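Long-range contacts in DNA mismatch repair protein MLH3 (Saccharomyces cerevisiae S288C, PDB 6RMN), which takes part in DNA mismatch repair, correcting insertion-deletion loops as one half of the MutLbeta heterodimer, this chain being the C-terminal, zinc-binding part of MLH3: residues 53-58 against 217-222; 105-110 against 117-122; 21-26 against 43-48. All coordinates share one frame; numbering follows the deposited sequence.

Interaction 1: residues 53-58 against 217-222; sequences ERIRLE and SRCHNP. With ZN (zinc ion), chain C; ZN (zinc ion), chain D.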
loop_
_atom_site.group_PDB
_atom_site.type_symbol
_atom_site.label_atom_id
_atom_site.label_comp_id
_atom_site.label_asym_id
_atom_site.label_seq_id
_atom_site.Cartn_x
_atom_site.Cartn_y
_atom_site.Cartn_z
ATOM N N GLU B 53 17.450 -6.258 -2.847
ATOM C CA GLU B 53 18.481 -7.189 -3.325
ATOM C C GLU B 53 18.339 -7.446 -4.834
ATOM O O GLU B 53 19.352 -7.459 -5.532
ATOM C CB GLU B 53 18.406 -8.503 -2.538
ATOM C CG GLU B 53 19.455 -9.541 -2.881
ATOM C CD GLU B 53 19.251 -10.790 -2.055
ATOM O OE1 GLU B 53 19.517 -10.746 -0.833
ATOM O OE2 GLU B 53 18.765 -11.796 -2.617
ATOM N N ARG B 54 17.091 -7.606 -5.326
ATOM C CA ARG B 54 16.780 -7.808 -6.735
ATOM C C ARG B 54 17.202 -6.612 -7.606
ATOM O O ARG B 54 17.839 -6.804 -8.654
ATOM C CB ARG B 54 15.283 -8.091 -6.934
ATOM C CG ARG B 54 14.925 -8.381 -8.390
ATOM C CD ARG B 54 15.373 -9.778 -8.713
ATOM N NE ARG B 54 16.299 -9.826 -9.824
ATOM C CZ ARG B 54 16.807 -10.949 -10.314
ATOM N NH1 ARG B 54 16.496 -12.121 -9.771
ATOM N NH2 ARG B 54 17.635 -10.910 -11.342
ATOM N N ILE B 55 16.801 -5.396 -7.187
ATOM C CA ILE B 55 17.125 -4.141 -7.875
ATOM C C ILE B 55 18.648 -4.004 -7.949
ATOM O O ILE B 55 19.183 -3.624 -8.993
ATOM C CB ILE B 55 16.479 -2.898 -7.154
ATOM C CG1 ILE B 55 14.930 -2.979 -7.146
ATOM C CG2 ILE B 55 16.956 -1.566 -7.775
ATOM C CD1 ILE B 55 14.257 -2.209 -6.013
ATOM N N ARG B 56 19.324 -4.285 -6.820
ATOM C CA ARG B 56 20.769 -4.159 -6.674
ATOM C C ARG B 56 21.536 -5.140 -7.540
ATOM O O ARG B 56 22.542 -4.745 -8.123
ATOM C CB ARG B 56 21.177 -4.250 -5.199
ATOM C CG ARG B 56 20.894 -2.970 -4.438
ATOM C CD ARG B 56 21.297 -3.077 -2.982
ATOM N NE ARG B 56 20.937 -1.869 -2.225
ATOM C CZ ARG B 56 21.699 -0.783 -2.118
ATOM N NH1 ARG B 56 22.881 -0.731 -2.711
ATOM N NH2 ARG B 56 21.278 0.264 -1.424
ATOM N N LEU B 57 21.038 -6.392 -7.661
ATOM C CA LEU B 57 21.637 -7.442 -8.479
ATOM C C LEU B 57 21.599 -7.093 -9.949
ATOM O O LEU B 57 22.631 -7.145 -10.612
ATOM C CB LEU B 57 20.981 -8.821 -8.236
ATOM C CG LEU B 57 21.569 -9.966 -9.073
ATOM C CD1 LEU B 57 22.944 -10.398 -8.547
ATOM C CD2 LEU B 57 20.613 -11.103 -9.175
ATOM N N GLU B 58 20.429 -6.712 -10.449
ATOM C CA GLU B 58 20.256 -6.334 -11.850
ATOM C C GLU B 58 21.143 -5.121 -12.258
ATOM O O GLU B 58 21.604 -5.081 -13.402
ATOM C CB GLU B 58 18.773 -6.126 -12.171
ATOM C CG GLU B 58 17.970 -7.408 -12.002
ATOM C CD GLU B 58 16.719 -7.529 -12.846
ATOM O OE1 GLU B 58 16.460 -6.605 -13.648
ATOM O OE2 GLU B 58 16.006 -8.551 -12.718
ATOM N N SER B 217 9.451 -2.938 -10.418
ATOM C CA SER B 217 8.623 -3.136 -11.610
ATOM C C SER B 217 9.393 -2.922 -12.928
ATOM O O SER B 217 8.877 -3.270 -13.991
ATOM C CB SER B 217 7.384 -2.239 -11.556
ATOM O OG SER B 217 7.717 -0.881 -11.801
ATOM N N ARG B 218 10.605 -2.338 -12.860
ATOM C CA ARG B 218 11.435 -2.069 -14.038
ATOM C C ARG B 218 12.488 -3.150 -14.261
ATOM O O ARG B 218 13.172 -3.136 -15.289
ATOM C CB ARG B 218 12.059 -0.658 -13.999
ATOM C CG ARG B 218 11.046 0.455 -14.324
ATOM C CD ARG B 218 11.672 1.826 -14.583
ATOM N NE ARG B 218 12.663 2.237 -13.575
ATOM C CZ ARG B 218 12.382 2.866 -12.435
ATOM N NH1 ARG B 218 11.126 3.155 -12.118
ATOM N NH2 ARG B 218 13.354 3.202 -11.600
ATOM N N CYS B 219 12.583 -4.102 -13.302
ATOM C CA CYS B 219 13.493 -5.245 -13.305
ATOM C C CYS B 219 13.067 -6.279 -14.321
ATOM O O CYS B 219 11.882 -6.376 -14.643
ATOM C CB CYS B 219 13.600 -5.857 -11.913
ATOM S SG CYS B 219 14.533 -4.853 -10.731
ATOM N N HIS B 220 14.037 -7.075 -14.809
ATOM C CA HIS B 220 13.791 -8.149 -15.762
ATOM C C HIS B 220 13.060 -9.281 -15.058
ATOM O O HIS B 220 12.118 -9.813 -15.615
ATOM C CB HIS B 220 15.096 -8.629 -16.422
ATOM C CG HIS B 220 14.868 -9.693 -17.450
ATOM N ND1 HIS B 220 14.258 -9.408 -18.654
ATOM C CD2 HIS B 220 15.135 -11.017 -17.398
ATOM C CE1 HIS B 220 14.187 -10.558 -19.300
ATOM N NE2 HIS B 220 14.700 -11.552 -18.581
ATOM N N ASN B 221 13.452 -9.609 -13.821
ATOM C CA ASN B 221 12.763 -10.639 -13.038
ATOM C C ASN B 221 12.404 -10.107 -11.632
ATOM O O ASN B 221 13.129 -10.354 -10.681
ATOM C CB ASN B 221 13.588 -11.940 -12.987
ATOM C CG ASN B 221 13.009 -13.089 -12.178
ATOM O OD1 ASN B 221 13.738 -13.998 -11.789
ATOM N ND2 ASN B 221 11.707 -13.099 -11.911
ATOM N N PRO B 222 11.279 -9.391 -11.463
ATOM C CA PRO B 222 10.948 -8.870 -10.120
ATOM C C PRO B 222 10.360 -9.874 -9.129
ATOM O O PRO B 222 10.098 -9.502 -7.984
ATOM C CB PRO B 222 9.936 -7.752 -10.413
ATOM C CG PRO B 222 9.324 -8.090 -11.708
ATOM C CD PRO B 222 10.287 -8.966 -12.479
HETATM ZN ZN ZN C . 19.611 -11.536 0.971
HETATM ZN ZN ZN D . 18.147 -13.814 -1.632
#

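Interaction 2: residues 105-110 against 117-122; sequences IGYETI and SLLEIK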
loop_
_atom_site.group_PDB
_atom_site.type_symbol
_atom_site.label_atom_id
_atom_site.label_comp_id
_atom_site.label_asym_id
_atom_site.label_seq_id
_atom_site.Cartn_x
_atom_site.Cartn_y
_atom_site.Cartn_z
ATOM N N ILE B 105 40.574 -12.871 -16.925
ATOM C CA ILE B 105 41.440 -13.950 -16.450
ATOM C C ILE B 105 42.446 -14.257 -17.562
ATOM O O ILE B 105 42.088 -14.870 -18.568
ATOM C CB ILE B 105 40.609 -15.193 -15.980
ATOM C CG1 ILE B 105 39.580 -14.808 -14.883
ATOM C CG2 ILE B 105 41.518 -16.359 -15.527
ATOM C CD1 ILE B 105 38.286 -15.527 -14.956
ATOM N N GLY B 106 43.679 -13.769 -17.385
ATOM C CA GLY B 106 44.758 -13.927 -18.351
ATOM C C GLY B 106 45.814 -14.903 -17.890
ATOM O O GLY B 106 46.418 -14.701 -16.838
ATOM N N TYR B 107 46.039 -15.976 -18.656
ATOM C CA TYR B 107 47.048 -16.968 -18.296
ATOM C C TYR B 107 47.857 -17.464 -19.487
ATOM O O TYR B 107 47.577 -17.098 -20.634
ATOM C CB TYR B 107 46.446 -18.152 -17.492
ATOM C CG TYR B 107 45.297 -18.880 -18.158
ATOM C CD1 TYR B 107 45.521 -19.766 -19.210
ATOM C CD2 TYR B 107 43.993 -18.722 -17.705
ATOM C CE1 TYR B 107 44.468 -20.448 -19.817
ATOM C CE2 TYR B 107 42.934 -19.404 -18.299
ATOM C CZ TYR B 107 43.176 -20.265 -19.357
ATOM O OH TYR B 107 42.140 -20.951 -19.934
ATOM N N GLU B 108 48.873 -18.299 -19.189
ATOM C CA GLU B 108 49.756 -18.983 -20.134
ATOM C C GLU B 108 49.933 -20.419 -19.648
ATOM O O GLU B 108 50.143 -20.637 -18.453
ATOM C CB GLU B 108 51.132 -18.286 -20.244
ATOM C CG GLU B 108 51.119 -16.923 -20.930
ATOM C CD GLU B 108 50.626 -16.864 -22.367
ATOM O OE1 GLU B 108 50.941 -17.788 -23.153
ATOM O OE2 GLU B 108 49.932 -15.879 -22.710
ATOM N N THR B 109 49.811 -21.395 -20.565
ATOM C CA THR B 109 49.989 -22.824 -20.274
ATOM C C THR B 109 51.449 -23.217 -20.556
ATOM O O THR B 109 51.919 -23.076 -21.691
ATOM C CB THR B 109 48.952 -23.692 -21.014
ATOM O OG1 THR B 109 48.774 -23.209 -22.349
ATOM C CG2 THR B 109 47.615 -23.739 -20.299
ATOM N N ILE B 110 52.169 -23.673 -19.505
ATOM C CA ILE B 110 53.592 -24.043 -19.552
ATOM C C ILE B 110 53.825 -25.556 -19.347
ATOM O O ILE B 110 53.265 -26.149 -18.419
ATOM C CB ILE B 110 54.428 -23.174 -18.550
ATOM C CG1 ILE B 110 54.074 -21.664 -18.663
ATOM C CG2 ILE B 110 55.949 -23.409 -18.719
ATOM C CD1 ILE B 110 54.367 -20.829 -17.419
ATOM N N SER B 117 52.285 -30.108 -15.682
ATOM C CA SER B 117 52.342 -28.776 -16.297
ATOM C C SER B 117 52.088 -27.626 -15.294
ATOM O O SER B 117 51.784 -27.872 -14.121
ATOM C CB SER B 117 51.358 -28.695 -17.463
ATOM O OG SER B 117 51.655 -29.652 -18.466
ATOM N N LEU B 118 52.233 -26.371 -15.765
ATOM C CA LEU B 118 52.010 -25.177 -14.955
ATOM C C LEU B 118 51.148 -24.124 -15.651
ATOM O O LEU B 118 51.376 -23.805 -16.820
ATOM C CB LEU B 118 53.334 -24.561 -14.488
ATOM C CG LEU B 118 53.914 -25.124 -13.196
ATOM C CD1 LEU B 118 55.402 -24.890 -13.136
ATOM C CD2 LEU B 118 53.244 -24.519 -11.963
ATOM N N LEU B 119 50.169 -23.577 -14.907
ATOM C CA LEU B 119 49.263 -22.517 -15.340
ATOM C C LEU B 119 49.709 -21.220 -14.663
ATOM O O LEU B 119 49.555 -21.068 -13.449
ATOM C CB LEU B 119 47.808 -22.868 -14.956
ATOM C CG LEU B 119 46.700 -22.007 -15.549
ATOM C CD1 LEU B 119 46.459 -22.353 -16.992
ATOM C CD2 LEU B 119 45.408 -22.192 -14.774
ATOM N N GLU B 120 50.304 -20.310 -15.444
ATOM C CA GLU B 120 50.784 -19.035 -14.924
ATOM C C GLU B 120 49.714 -17.983 -15.125
ATOM O O GLU B 120 49.484 -17.565 -16.261
ATOM C CB GLU B 120 52.097 -18.634 -15.618
ATOM C CG GLU B 120 52.721 -17.335 -15.132
ATOM C CD GLU B 120 53.883 -16.840 -15.975
ATOM O OE1 GLU B 120 54.951 -16.543 -15.390
ATOM O OE2 GLU B 120 53.732 -16.746 -17.217
ATOM N N ILE B 121 49.059 -17.557 -14.031
ATOM C CA ILE B 121 48.032 -16.520 -14.089
ATOM C C ILE B 121 48.697 -15.148 -14.040
ATOM O O ILE B 121 49.386 -14.817 -13.071
ATOM C CB ILE B 121 46.886 -16.713 -13.053
ATOM C CG1 ILE B 121 46.014 -17.926 -13.425
ATOM C CG2 ILE B 121 46.007 -15.478 -12.968
ATOM C CD1 ILE B 121 46.289 -19.135 -12.635
ATOM N N LYS B 122 48.492 -14.369 -15.113
ATOM C CA LYS B 122 49.020 -13.024 -15.315
ATOM C C LYS B 122 48.060 -11.934 -14.839
ATOM O O LYS B 122 48.497 -11.004 -14.165
ATOM C CB LYS B 122 49.426 -12.818 -16.784
ATOM C CG LYS B 122 50.613 -13.687 -17.200
ATOM C CD LYS B 122 51.155 -13.328 -18.575
ATOM C CE LYS B 122 52.491 -13.991 -18.832
ATOM N NZ LYS B 122 53.065 -13.601 -20.148
#

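Interaction 3: residues 21-26 against 43-48; sequences NQVDKK and LVLVDQ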
loop_
_atom_site.group_PDB
_atom_site.type_symbol
_atom_site.label_atom_id
_atom_site.label_comp_id
_atom_site.label_asym_id
_atom_site.label_seq_id
_atom_site.Cartn_x
_atom_site.Cartn_y
_atom_site.Cartn_z
ATOM N N ASN B 21 1.545 0.803 2.222
ATOM C CA ASN B 21 2.612 1.202 3.159
ATOM C C ASN B 21 3.460 0.009 3.632
ATOM O O ASN B 21 3.218 -1.128 3.209
ATOM C CB ASN B 21 2.045 1.980 4.377
ATOM C CG ASN B 21 2.908 3.129 4.859
ATOM O OD1 ASN B 21 4.135 3.170 4.672
ATOM N ND2 ASN B 21 2.278 4.084 5.516
ATOM N N GLN B 22 4.446 0.275 4.524
ATOM C CA GLN B 22 5.281 -0.755 5.136
ATOM C C GLN B 22 4.444 -1.469 6.204
ATOM O O GLN B 22 3.648 -0.835 6.905
ATOM C CB GLN B 22 6.561 -0.149 5.741
ATOM C CG GLN B 22 7.624 -1.187 6.121
ATOM C CD GLN B 22 8.799 -0.623 6.890
ATOM O OE1 GLN B 22 8.707 0.366 7.628
ATOM N NE2 GLN B 22 9.941 -1.263 6.746
ATOM N N VAL B 23 4.614 -2.791 6.298
ATOM C CA VAL B 23 3.905 -3.671 7.226
ATOM C C VAL B 23 4.946 -4.449 8.038
ATOM O O VAL B 23 5.781 -5.134 7.448
ATOM C CB VAL B 23 2.956 -4.643 6.453
ATOM C CG1 VAL B 23 2.408 -5.745 7.361
ATOM C CG2 VAL B 23 1.820 -3.895 5.775
ATOM N N ASP B 24 4.889 -4.337 9.384
ATOM C CA ASP B 24 5.706 -5.062 10.373
ATOM C C ASP B 24 7.230 -4.881 10.198
ATOM O O ASP B 24 8.005 -5.682 10.726
ATOM C CB ASP B 24 5.303 -6.560 10.362
ATOM C CG ASP B 24 5.794 -7.397 11.525
ATOM O OD1 ASP B 24 5.532 -7.014 12.686
ATOM O OD2 ASP B 24 6.428 -8.441 11.275
ATOM N N LYS B 25 7.661 -3.788 9.522
ATOM C CA LYS B 25 9.078 -3.453 9.248
ATOM C C LYS B 25 9.768 -4.549 8.398
ATOM O O LYS B 25 10.991 -4.700 8.431
ATOM C CB LYS B 25 9.897 -3.141 10.537
ATOM C CG LYS B 25 9.170 -2.433 11.668
ATOM C CD LYS B 25 9.015 -0.956 11.439
ATOM C CE LYS B 25 8.281 -0.298 12.585
ATOM N NZ LYS B 25 6.808 -0.410 12.444
ATOM N N LYS B 26 8.969 -5.316 7.647
ATOM C CA LYS B 26 9.465 -6.416 6.822
ATOM C C LYS B 26 8.887 -6.384 5.412
ATOM O O LYS B 26 9.556 -6.823 4.466
ATOM C CB LYS B 26 9.103 -7.770 7.463
ATOM C CG LYS B 26 9.806 -8.046 8.767
ATOM C CD LYS B 26 9.261 -9.286 9.459
ATOM C CE LYS B 26 9.978 -9.524 10.763
ATOM N NZ LYS B 26 9.681 -8.459 11.765
ATOM N N LEU B 43 -4.367 -7.717 -3.379
ATOM C CA LEU B 43 -3.420 -7.334 -2.321
ATOM C C LEU B 43 -2.194 -8.241 -2.307
ATOM O O LEU B 43 -2.325 -9.469 -2.289
ATOM C CB LEU B 43 -4.073 -7.287 -0.917
ATOM C CG LEU B 43 -5.025 -6.117 -0.562
ATOM C CD1 LEU B 43 -5.434 -6.189 0.897
ATOM C CD2 LEU B 43 -4.394 -4.748 -0.805
ATOM N N VAL B 44 -1.000 -7.630 -2.323
ATOM C CA VAL B 44 0.285 -8.333 -2.333
ATOM C C VAL B 44 1.239 -7.741 -1.271
ATOM O O VAL B 44 1.309 -6.515 -1.109
ATOM C CB VAL B 44 0.912 -8.314 -3.769
ATOM C CG1 VAL B 44 2.371 -8.778 -3.784
ATOM C CG2 VAL B 44 0.081 -9.125 -4.764
ATOM N N LEU B 45 1.977 -8.637 -0.560
ATOM C CA LEU B 45 3.024 -8.297 0.410
ATOM C C LEU B 45 4.405 -8.613 -0.223
ATOM O O LEU B 45 4.693 -9.766 -0.576
ATOM C CB LEU B 45 2.850 -9.058 1.737
ATOM C CG LEU B 45 1.731 -8.590 2.671
ATOM C CD1 LEU B 45 1.536 -9.578 3.812
ATOM C CD2 LEU B 45 2.023 -7.218 3.248
ATOM N N VAL B 46 5.227 -7.566 -0.410
ATOM C CA VAL B 46 6.559 -7.668 -0.993
ATOM C C VAL B 46 7.597 -7.702 0.138
ATOM O O VAL B 46 7.557 -6.838 1.023
ATOM C CB VAL B 46 6.822 -6.499 -1.992
ATOM C CG1 VAL B 46 8.205 -6.608 -2.629
ATOM C CG2 VAL B 46 5.739 -6.421 -3.068
ATOM N N ASP B 47 8.534 -8.686 0.102
ATOM C CA ASP B 47 9.653 -8.772 1.045
ATOM C C ASP B 47 10.558 -7.545 0.729
ATOM O O ASP B 47 11.016 -7.406 -0.412
ATOM C CB ASP B 47 10.402 -10.096 0.811
ATOM C CG ASP B 47 11.630 -10.377 1.678
ATOM O OD1 ASP B 47 12.319 -9.410 2.078
ATOM O OD2 ASP B 47 11.935 -11.565 1.908
ATOM N N GLN B 48 10.763 -6.633 1.702
ATOM C CA GLN B 48 11.568 -5.419 1.448
ATOM C C GLN B 48 13.051 -5.706 1.165
ATOM O O GLN B 48 13.697 -4.938 0.452
ATOM C CB GLN B 48 11.416 -4.376 2.565
ATOM C CG GLN B 48 12.126 -4.737 3.875
ATOM C CD GLN B 48 11.649 -3.933 5.039
ATOM O OE1 GLN B 48 10.480 -3.560 5.133
ATOM N NE2 GLN B 48 12.546 -3.657 5.957
#

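Interaction 1: residues 53-58 against 217-222
Glu58 OE1 accepts the backbone N-H of His220 at 2.7 Å, and Glu58 OE2 takes that of Asn221 at 3.0 Å. Both bonds are nearly straight, and each oxygen uses its syn lone pair, so one carboxylate spans two successive amides of the loop that follows helix 206-216. Glu58 OE2 also forms a salt bridge with Arg54 NH2, 3.2 Å away and one turn back on helix 48-69. That guanidinium is layered between Asn221 CB over the centre of one face and Leu57 CD2 toward the rim of the other, while the bend of the Arg54 chain at chi2 and chi3 brings CD to 3.0 Å from Asn221 O. Next to the carboxylate, Cys219 SG packs 4.1 Å from Ile55 CG1, and Cys219 CB lies against Glu58 OE1. A glutamine in place of Glu58 would probably leave Arg54 without its charge partner and one of the two loop amides without an acceptor. At the start of the segment Glu53 bridges the two zinc ions, OE1 to one at 2.0 Å and OE2 to the other, in a site completed by His49, Cys194, Cys225, His227 and a neighbouring protein chain. The buried carboxylate of Glu58 is thus balanced by Arg54 and two peptide N-H groups, which would favour its charged form and tie the loop leading to Cys225 and His227 to the helix bearing Glu53.

Interaction 2: residues 105-110 against 117-122
A beta hairpin joins strands 106-110 and 117-124, and through the second strand, which also pairs with 82-85, it belongs to the antiparallel sheet lying against helix 87-101. Tyr107 and Leu119 meet on the helix side: Leu119 CD1 sits over the ring face, 4.0 Å from the Tyr107 centroid and 28° off the ring normal, a CH-pi contact. Leu119 CG stands anti to its N, a turn that carries CD1 up against both the Tyr107 ring and Thr109 CG2. The ring is stood up from the sheet by a chi1 of 56°, which places CG between the backbone N and the carbonyl carbon; its hydroxyl hydrogen-bonds to the backbone O of Phe93, and the two rings pack edge-to-face. Tyr107 and Ile121 form a non-hydrogen-bonded pair with CB of the tyrosine 4.1 Å from CG1 of the isoleucine.

Glu108 with Glu120 and Ile110 with Leu118 are the hydrogen-bonded pairs, each joined in both directions. Lys122 N adds a bond to Gly106 O at 2.7 Å. The bond from Glu108 N to Glu120 O is the less direct of its pair, its donor tilted 25° from the carbonyl plane, and beside it Tyr107 CA makes a bent C-H...O contact with the same Glu120 O, 3.2 Å away. The face carrying Glu108, Ile110, Leu118 and Glu120 is more exposed and mixed in character. There the Lys122 chain runs extended until CE lies 3.9 Å from Glu108 CG, with the charges near but not in contact, and Ile110 CD1 rests 3.6 Å from Glu120 CB.

Interaction 3: residues 21-26 against 43-48
Gln48 turns at chi1 73°, putting CG between its backbone N and carbonyl carbon, while Gln22 CG lies anti to its N (chi1 -167°) and the chain runs straight on; together these swings bring the two amides edge to edge, their planes 22° apart, beside the turn of the hairpin formed by strands 18-23 and 27-31. Gln22 NE2 donates to Gln48 OE1 at 2.9 Å in a nearly straight bond, the acceptor lying in the Gln22 amide plane. Each amide is also held from outside: Gln22 NE2 bonds to Asp202 O and Gln22 OE1 to Leu204 N, and Gln48 NE2 to Met199 O and Asp202 O.

Gln48 opens helix 48-69, and its backbone N bonds to Lys26 O at 3.0 Å, so an early N-H of the helix is met by the loop before strand 27-31. Just ahead of it, Asp47 is the N-cap: its OD1 takes the N-H groups of His49 and Ala50. Within the turn, Lys26 N bonds back to Val23 O, and Lys26 NZ makes a weak salt bridge to Asp24 OD2, an atom that also hydrogen-bonds to a neighbouring protein chain. Earlier in strand 43-47 the contact becomes apolar: strand 27-31 lies between the two strands in the antiparallel sheet, so Val23 and Leu45 meet by side chains alone, crossing at about a right angle with Val23 CG2 4.2 Å from Leu45 CD2.

In the fold
Interactions 1 and 3 share one continuous element, since strand 43-47 runs straight into helix 48-69; their centres lie 17 Å apart, with nearest atoms about 5 Å apart, and both are buried. Interaction 1, closest to the chain's centre, relies on a charged carboxylate and arginine beside the zinc site, whereas interaction 3 uses neutral amides and a helix start, with another protein chain packed nearby. Residues 105-110 and 117-122 belong to a separate sheet, their centre 50 Å from that of interaction 3 and on the opposite side of the chain's centre. That contact is partly buried: regular backbone bonding, an aromatic and aliphatic side packed on helix 87-101, and mixed chains on the outer face.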